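Local coordinates for protein catechol 1,2 dioxygenase (Acinetobacter radioresistens, PDB 2XSU) that probably catalyses the iron(III)-dependent intradiol cleavage of catechol by dioxygen to cis,cis-muconate, a step of the beta-ketoadipate pathway, at residues 136-141 with 284-289; 120-125 with 192-197; 152-157 with 183-188. The protein carries 1 engineered substitution. All coordinates share one frame; numbering follows the deposited sequence.

How the interactions relate
Interaction 2 starts first along the chain: 120-125 meets 192-197 and closes a loop of 66 residues. Interaction 1 starts inside that loop, at 136-141, and ends beyond it, at 284-289, so the two contacts cross. Interaction 3 joins 152-157 to 183-188 and lies wholly within both loops. All three belong to one mixed beta-sheet of the dioxygenase domain. Strand 190-196 pairs with 122-124 on one edge and with 136-145 on the other, which puts interactions 1 and 2 side by side, centres about 9 Å apart. Interaction 3 touches interaction 2 through a probable hydrogen bond from Gly121 N to Leu184 O and packing of Ile183. Its nearest atoms to interaction 1 are about 6 Å away.

Interaction 1: 136-141 with 284-289; sequences TLIIEG and FKHITF
Ile138 and Ile287 lie on neighbouring segments, 136-141 and 284-289, which run parallel in the mixed beta-sheet of the intradiol dioxygenase fold. Five backbone hydrogen bonds join them in the alternating parallel pattern: Ile138 donates to Lys285 O, and Ile138 O accepts from Ile287 N at 2.8 Å.

Ile138 has the most surface buried here. Its CG1 lies anti to the carbonyl carbon (chi1 -70°), and the extended end carries CD1 to Phe284 CE1 at 3.5 Å. The other branch, CG2, packs on His286 CD2 at 3.7 Å. One isoleucine thus touches two rings of the neighbouring strand. Arg278 also packs against Ile138, Phe284 and His286.

Ile287 lies on the other face of the sheet. Its CD1 meets Leu137 CD1 at 3.9 Å, the two side chains crossing at a slant. Phe242 and Ala264 also pack on Ile287. Its side chain is about 9 Å from that of the iron ligand His225.

Glu140 shares a face with Ile138 and His286. Its chain is extended beyond CG and reaches back along the sheet to the imidazole. OE1 also forms a salt bridge with Arg278, so two donors grip this oxygen. The pairing probably favours a charged carboxylate. The carboxylate and ring planes are 62° apart. His286 NE2 donates to Glu140 OE1 at 2.7 Å, in the ring plane but 31° out of the carboxylate plane, on the anti side.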
# COMPACT_ATOMS: atom_id res chain seq x y z
N THR A 136 -37.36 13.25 7.51
CA THR A 136 -37.02 13.03 8.92
C THR A 136 -37.14 11.53 9.25
O THR A 136 -38.04 10.83 8.75
CB THR A 136 -38.00 13.82 9.81
OG1 THR A 136 -37.78 15.22 9.61
CG2 THR A 136 -37.76 13.52 11.26
N LEU A 137 -36.20 11.02 10.04
CA LEU A 137 -36.20 9.63 10.51
C LEU A 137 -36.04 9.61 12.02
O LEU A 137 -35.14 10.26 12.55
CB LEU A 137 -35.02 8.86 9.88
CG LEU A 137 -34.74 7.47 10.45
CD1 LEU A 137 -35.89 6.49 10.20
CD2 LEU A 137 -33.45 6.93 9.81
N ILE A 138 -36.92 8.86 12.69
CA ILE A 138 -36.71 8.50 14.09
C ILE A 138 -36.29 7.03 14.15
O ILE A 138 -36.95 6.14 13.56
CB ILE A 138 -37.99 8.69 14.92
CG1 ILE A 138 -38.27 10.19 15.06
CG2 ILE A 138 -37.86 7.96 16.28
CD1 ILE A 138 -39.61 10.58 15.71
N ILE A 139 -35.17 6.79 14.85
CA ILE A 139 -34.71 5.44 15.13
C ILE A 139 -34.85 5.21 16.60
O ILE A 139 -34.43 6.06 17.41
CB ILE A 139 -33.20 5.25 14.82
CG1 ILE A 139 -32.88 5.75 13.41
CG2 ILE A 139 -32.78 3.81 15.02
CD1 ILE A 139 -31.37 5.84 13.13
N GLU A 140 -35.43 4.08 16.99
CA GLU A 140 -35.44 3.73 18.41
C GLU A 140 -35.33 2.26 18.67
O GLU A 140 -35.59 1.43 17.78
CB GLU A 140 -36.60 4.36 19.17
CG GLU A 140 -37.95 3.84 18.88
CD GLU A 140 -39.05 4.78 19.45
OE1 GLU A 140 -40.14 4.81 18.91
OE2 GLU A 140 -38.81 5.50 20.44
N GLY A 141 -34.85 1.94 19.87
CA GLY A 141 -34.65 0.56 20.24
C GLY A 141 -34.38 0.40 21.71
O GLY A 141 -34.13 1.38 22.42
N PHE A 284 -43.08 11.53 9.04
CA PHE A 284 -41.69 11.09 9.17
C PHE A 284 -41.61 9.58 8.98
O PHE A 284 -42.62 8.87 8.93
CB PHE A 284 -41.09 11.52 10.54
CG PHE A 284 -41.84 10.99 11.74
CD1 PHE A 284 -41.38 9.86 12.42
CD2 PHE A 284 -43.01 11.61 12.20
CE1 PHE A 284 -42.04 9.35 13.51
CE2 PHE A 284 -43.69 11.10 13.32
CZ PHE A 284 -43.21 9.97 13.97
N LYS A 285 -40.37 9.09 8.88
CA LYS A 285 -40.11 7.67 8.82
C LYS A 285 -39.68 7.21 10.17
O LYS A 285 -39.04 7.98 10.92
CB LYS A 285 -39.00 7.39 7.80
CG LYS A 285 -39.33 7.87 6.38
CD LYS A 285 -40.19 6.89 5.63
CE LYS A 285 -40.13 7.21 4.15
NZ LYS A 285 -40.91 8.44 3.83
N HIS A 286 -40.03 5.97 10.48
CA HIS A 286 -39.68 5.36 11.77
C HIS A 286 -39.06 3.98 11.63
O HIS A 286 -39.60 3.09 10.97
CB HIS A 286 -40.93 5.29 12.67
CG HIS A 286 -40.63 4.79 14.04
ND1 HIS A 286 -40.49 3.46 14.34
CD2 HIS A 286 -40.45 5.47 15.21
CE1 HIS A 286 -40.23 3.32 15.63
NE2 HIS A 286 -40.22 4.53 16.18
N ILE A 287 -37.91 3.78 12.30
CA ILE A 287 -37.25 2.47 12.32
C ILE A 287 -37.05 2.02 13.75
O ILE A 287 -36.61 2.80 14.61
CB ILE A 287 -35.90 2.53 11.57
CG1 ILE A 287 -36.18 2.63 10.07
CG2 ILE A 287 -35.01 1.31 11.92
CD1 ILE A 287 -34.97 2.88 9.21
N THR A 288 -37.43 0.76 14.02
CA THR A 288 -37.11 0.09 15.26
C THR A 288 -35.88 -0.78 15.04
O THR A 288 -35.87 -1.64 14.14
CB THR A 288 -38.29 -0.79 15.78
OG1 THR A 288 -39.45 0.04 15.99
CG2 THR A 288 -37.94 -1.51 17.11
N PHE A 289 -34.86 -0.56 15.86
CA PHE A 289 -33.70 -1.43 15.85
C PHE A 289 -33.28 -1.75 17.30
O PHE A 289 -32.58 -0.96 17.97
CB PHE A 289 -32.57 -0.79 15.04
CG PHE A 289 -31.37 -1.70 14.83
CD1 PHE A 289 -31.47 -2.82 14.00
CD2 PHE A 289 -30.14 -1.41 15.45
CE1 PHE A 289 -30.35 -3.66 13.80
CE2 PHE A 289 -29.03 -2.25 15.26
CZ PHE A 289 -29.14 -3.37 14.44

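Interaction 2: 120-125 with 192-197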
# COMPACT_ATOMS: atom_id res chain seq x y z
N VAL A 120 -27.95 11.32 27.23
CA VAL A 120 -28.65 10.21 27.82
C VAL A 120 -30.05 10.02 27.22
O VAL A 120 -30.87 10.97 27.23
CB VAL A 120 -28.77 10.39 29.35
CG1 VAL A 120 -29.62 9.29 29.94
CG2 VAL A 120 -27.39 10.41 29.97
N GLY A 121 -30.30 8.82 26.68
CA GLY A 121 -31.63 8.40 26.23
C GLY A 121 -32.12 8.90 24.88
O GLY A 121 -32.83 8.19 24.16
N PHE A 122 -31.73 10.13 24.54
CA PHE A 122 -32.20 10.79 23.31
C PHE A 122 -31.11 11.66 22.70
O PHE A 122 -30.39 12.36 23.44
CB PHE A 122 -33.43 11.66 23.62
CG PHE A 122 -33.92 12.46 22.44
CD1 PHE A 122 -34.91 11.95 21.60
CD2 PHE A 122 -33.37 13.71 22.16
CE1 PHE A 122 -35.33 12.69 20.47
CE2 PHE A 122 -33.77 14.45 21.06
CZ PHE A 122 -34.76 13.94 20.20
N ALA A 123 -31.00 11.67 21.37
CA ALA A 123 -30.14 12.66 20.70
C ALA A 123 -30.77 13.04 19.39
O ALA A 123 -31.32 12.17 18.69
CB ALA A 123 -28.77 12.10 20.42
N ARG A 124 -30.67 14.31 19.03
CA ARG A 124 -30.93 14.71 17.65
C ARG A 124 -29.60 14.71 16.92
O ARG A 124 -28.66 15.36 17.34
CB ARG A 124 -31.64 16.07 17.53
CG ARG A 124 -31.80 16.46 16.07
CD ARG A 124 -32.77 17.60 15.83
NE ARG A 124 -32.84 17.88 14.41
CZ ARG A 124 -33.61 18.82 13.86
NH1 ARG A 124 -34.38 19.59 14.63
NH2 ARG A 124 -33.57 19.01 12.55
N MET A 125 -29.50 13.93 15.83
CA MET A 125 -28.23 13.73 15.11
C MET A 125 -27.92 14.77 14.04
O MET A 125 -26.75 14.98 13.70
CB MET A 125 -28.26 12.35 14.44
CG MET A 125 -28.41 11.18 15.43
SD MET A 125 -28.31 9.59 14.56
CE MET A 125 -26.61 9.67 13.98
N VAL A 192 -33.25 6.74 21.64
CA VAL A 192 -34.01 7.35 20.56
C VAL A 192 -33.09 8.33 19.85
O VAL A 192 -32.48 9.21 20.48
CB VAL A 192 -35.26 8.13 21.08
CG1 VAL A 192 -36.02 8.80 19.94
CG2 VAL A 192 -36.16 7.23 21.90
N ALA A 193 -33.00 8.17 18.53
CA ALA A 193 -32.32 9.12 17.70
C ALA A 193 -33.30 9.80 16.73
O ALA A 193 -34.00 9.14 15.97
CB ALA A 193 -31.19 8.44 16.90
N LEU A 194 -33.31 11.12 16.76
CA LEU A 194 -34.02 11.93 15.77
C LEU A 194 -33.02 12.40 14.72
O LEU A 194 -32.03 13.09 15.01
CB LEU A 194 -34.75 13.12 16.45
CG LEU A 194 -35.40 14.16 15.51
CD1 LEU A 194 -36.48 13.55 14.61
CD2 LEU A 194 -35.96 15.34 16.34
N THR A 195 -33.24 12.00 13.47
CA THR A 195 -32.23 12.24 12.43
C THR A 195 -32.89 12.41 11.05
O THR A 195 -34.07 12.81 10.97
CB THR A 195 -31.15 11.11 12.47
OG1 THR A 195 -30.04 11.46 11.65
CG2 THR A 195 -31.72 9.74 12.08
N THR A 196 -32.12 12.14 10.00
CA THR A 196 -32.61 12.20 8.62
C THR A 196 -32.32 10.88 7.92
O THR A 196 -31.44 10.13 8.37
CB THR A 196 -32.01 13.36 7.83
OG1 THR A 196 -30.57 13.34 7.91
CG2 THR A 196 -32.51 14.69 8.40
N MET A 197 -33.11 10.58 6.89
CA MET A 197 -32.94 9.31 6.15
C MET A 197 -31.60 9.28 5.42
O MET A 197 -31.37 10.14 4.58
CB MET A 197 -34.06 9.18 5.11
CG MET A 197 -35.40 8.67 5.65
SD MET A 197 -35.35 6.98 6.30
CE MET A 197 -33.89 6.29 5.42
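Met125 N donates to Leu194 O at 2.8 Å, the shortest of four backbone hydrogen bonds between 120-125 and 192-197. The bond is nearly straight, 164° at the hydrogen. Ala123 binds both ways: its N donates to Val192 O, and its O accepts from Leu194 N. The bond from Val192 N to Gly121 O is more bent, at 135°.

Phe122, Arg124, Val192 and Leu194 share one face. With CG anti to the backbone N (chi1 176°), the Phe122 ring lies beside Leu194, the two side chains pointing the same way. Its CD1 meets Val192 CG1 at 3.7 Å. Its far end, CZ, reaches Leu194 CB at 3.8 Å. Arg124 is extended from CG to NE, and its CD lies 3.9 Å from Leu194 CD2. The guanidinium goes on to a salt bridge with Asp126.

On the face of Ala123 and Ala193, Met125 SD sits 3.9 Å from Ala193 CB. Met125 CB approaches Thr195 OG1 at 3.4 Å. That hydroxyl is hydrogen-bonded to His160 NE2. The Met125 side chain is about 11 Å from the bound iron and about 8 Å from the side chain of its ligand His227. This is parallel strand pairing in the mixed sheet of the intradiol dioxygenase domain, with short strand 122-124 added along 190-196.

Interaction 3: 152-157 with 183-188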
# COMPACT_ATOMS: atom_id res chain seq x y z
N GLU A 152 -29.27 -0.69 31.23
CA GLU A 152 -29.19 0.76 31.40
C GLU A 152 -27.73 1.23 31.30
O GLU A 152 -26.84 0.58 31.85
CB GLU A 152 -29.79 1.20 32.75
CG GLU A 152 -29.64 2.72 33.04
CD GLU A 152 -30.20 3.16 34.42
OE1 GLU A 152 -30.32 2.30 35.32
OE2 GLU A 152 -30.51 4.37 34.59
N GLY A 153 -27.49 2.35 30.60
CA GLY A 153 -26.15 2.93 30.50
C GLY A 153 -25.26 2.34 29.41
O GLY A 153 -24.08 2.66 29.34
N ALA A 154 -25.85 1.51 28.55
CA ALA A 154 -25.13 1.01 27.38
C ALA A 154 -24.83 2.18 26.45
O ALA A 154 -25.66 3.08 26.28
CB ALA A 154 -25.96 -0.04 26.66
N LYS A 155 -23.63 2.16 25.86
CA LYS A 155 -23.17 3.23 24.97
C LYS A 155 -23.52 2.88 23.52
O LYS A 155 -22.93 1.96 22.95
CB LYS A 155 -21.66 3.35 25.14
CG LYS A 155 -21.05 4.55 24.53
CD LYS A 155 -19.61 4.68 25.01
CE LYS A 155 -18.86 5.76 24.25
NZ LYS A 155 -17.50 6.04 24.81
N VAL A 156 -24.48 3.61 22.94
CA VAL A 156 -24.94 3.35 21.56
C VAL A 156 -24.34 4.44 20.69
O VAL A 156 -24.74 5.61 20.77
CB VAL A 156 -26.48 3.35 21.47
CG1 VAL A 156 -26.93 3.10 19.99
CG2 VAL A 156 -27.06 2.27 22.40
N GLU A 157 -23.35 4.08 19.86
CA GLU A 157 -22.69 5.04 19.00
C GLU A 157 -23.20 4.86 17.60
O GLU A 157 -23.13 3.75 17.08
CB GLU A 157 -21.17 4.85 19.02
CG GLU A 157 -20.57 5.00 20.41
CD GLU A 157 -19.07 4.93 20.36
OE1 GLU A 157 -18.45 5.84 19.77
OE2 GLU A 157 -18.51 3.95 20.95
N ILE A 183 -25.29 7.87 22.36
CA ILE A 183 -26.51 7.90 23.20
C ILE A 183 -26.37 6.82 24.28
O ILE A 183 -26.17 5.65 23.99
CB ILE A 183 -27.81 7.62 22.40
CG1 ILE A 183 -27.93 8.54 21.19
CG2 ILE A 183 -29.04 7.82 23.31
CD1 ILE A 183 -29.05 8.12 20.21
N LEU A 184 -26.49 7.21 25.56
CA LEU A 184 -26.46 6.20 26.62
C LEU A 184 -27.87 5.74 26.90
O LEU A 184 -28.77 6.56 27.06
CB LEU A 184 -25.83 6.77 27.93
CG LEU A 184 -24.44 7.40 27.79
CD1 LEU A 184 -24.00 8.09 29.13
CD2 LEU A 184 -23.42 6.35 27.34
N THR A 185 -28.09 4.42 26.94
CA THR A 185 -29.46 3.93 27.13
C THR A 185 -29.99 4.38 28.51
O THR A 185 -29.22 4.49 29.49
CB THR A 185 -29.61 2.41 27.01
OG1 THR A 185 -28.72 1.78 27.92
CG2 THR A 185 -29.25 1.95 25.55
N ASP A 186 -31.28 4.66 28.56
CA ASP A 186 -31.89 5.20 29.78
C ASP A 186 -32.29 4.08 30.74
O ASP A 186 -31.93 2.91 30.54
CB ASP A 186 -33.09 6.10 29.41
CG ASP A 186 -34.24 5.34 28.73
OD1 ASP A 186 -34.41 4.12 28.91
OD2 ASP A 186 -35.03 6.01 28.03
N VAL A 187 -33.02 4.44 31.79
CA VAL A 187 -33.45 3.47 32.80
C VAL A 187 -34.31 2.31 32.27
O VAL A 187 -34.40 1.25 32.91
CB VAL A 187 -34.17 4.21 33.99
CG1 VAL A 187 -35.52 4.73 33.57
CG2 VAL A 187 -34.30 3.26 35.18
N ASN A 188 -34.92 2.49 31.10
CA ASN A 188 -35.72 1.44 30.46
C ASN A 188 -34.95 0.69 29.35
O ASN A 188 -35.54 -0.13 28.63
CB ASN A 188 -37.05 2.02 29.93
CG ASN A 188 -37.86 2.72 31.05
OD1 ASN A 188 -38.30 3.87 30.88
ND2 ASN A 188 -38.03 2.06 32.17
O HOH W 1 -32.59 0.41 35.05
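Glu152 reaches across to Val187 with its side chain fully stretched. CB lies 3.5 Å from Asp186 O. CG is anti to the backbone N (chi1 176°) and comes to 3.4 Å from the same oxygen. CD is 3.6 Å from Val187 CA. At the tip, OE2 touches Val187 CB at 3.7 Å. OE1 takes a hydrogen bond from a water, which also donates to Val187 O, so one water bridges the two segments.

Thr185 carries the middle of the contact. Its OG1 accepts from Ala154 N at 3.0 Å and is also hydrogen-bonded to Ile151 O outside the segments. Its methyl, CG2, meets Val156 CG2 at 3.8 Å, the two side chains crossing at about a right angle. Thr185 N donates to Ala154 O at 2.9 Å. Gly153 N donates to Thr185 O from above the carbonyl plane, 43° out of it.

Farther along, the strands pair in antiparallel fashion. Val156 and Ile183 form a hydrogen-bonded pair, each N donating to the other's O. Lys155 and Leu184 form a non-hydrogen-bonded pair. At the other end Asp186 OD1 accepts from Asn188 N, an Asx turn leading on to strand 190-196.

Main-chain bonds thus join strands 155-159 and 180-184, and Thr185 ties the adjoining residues. At the exposed Glu152 end the links are a bridging water and van der Waals contacts with Asp186 O and Val187, consistent with a weaker hold.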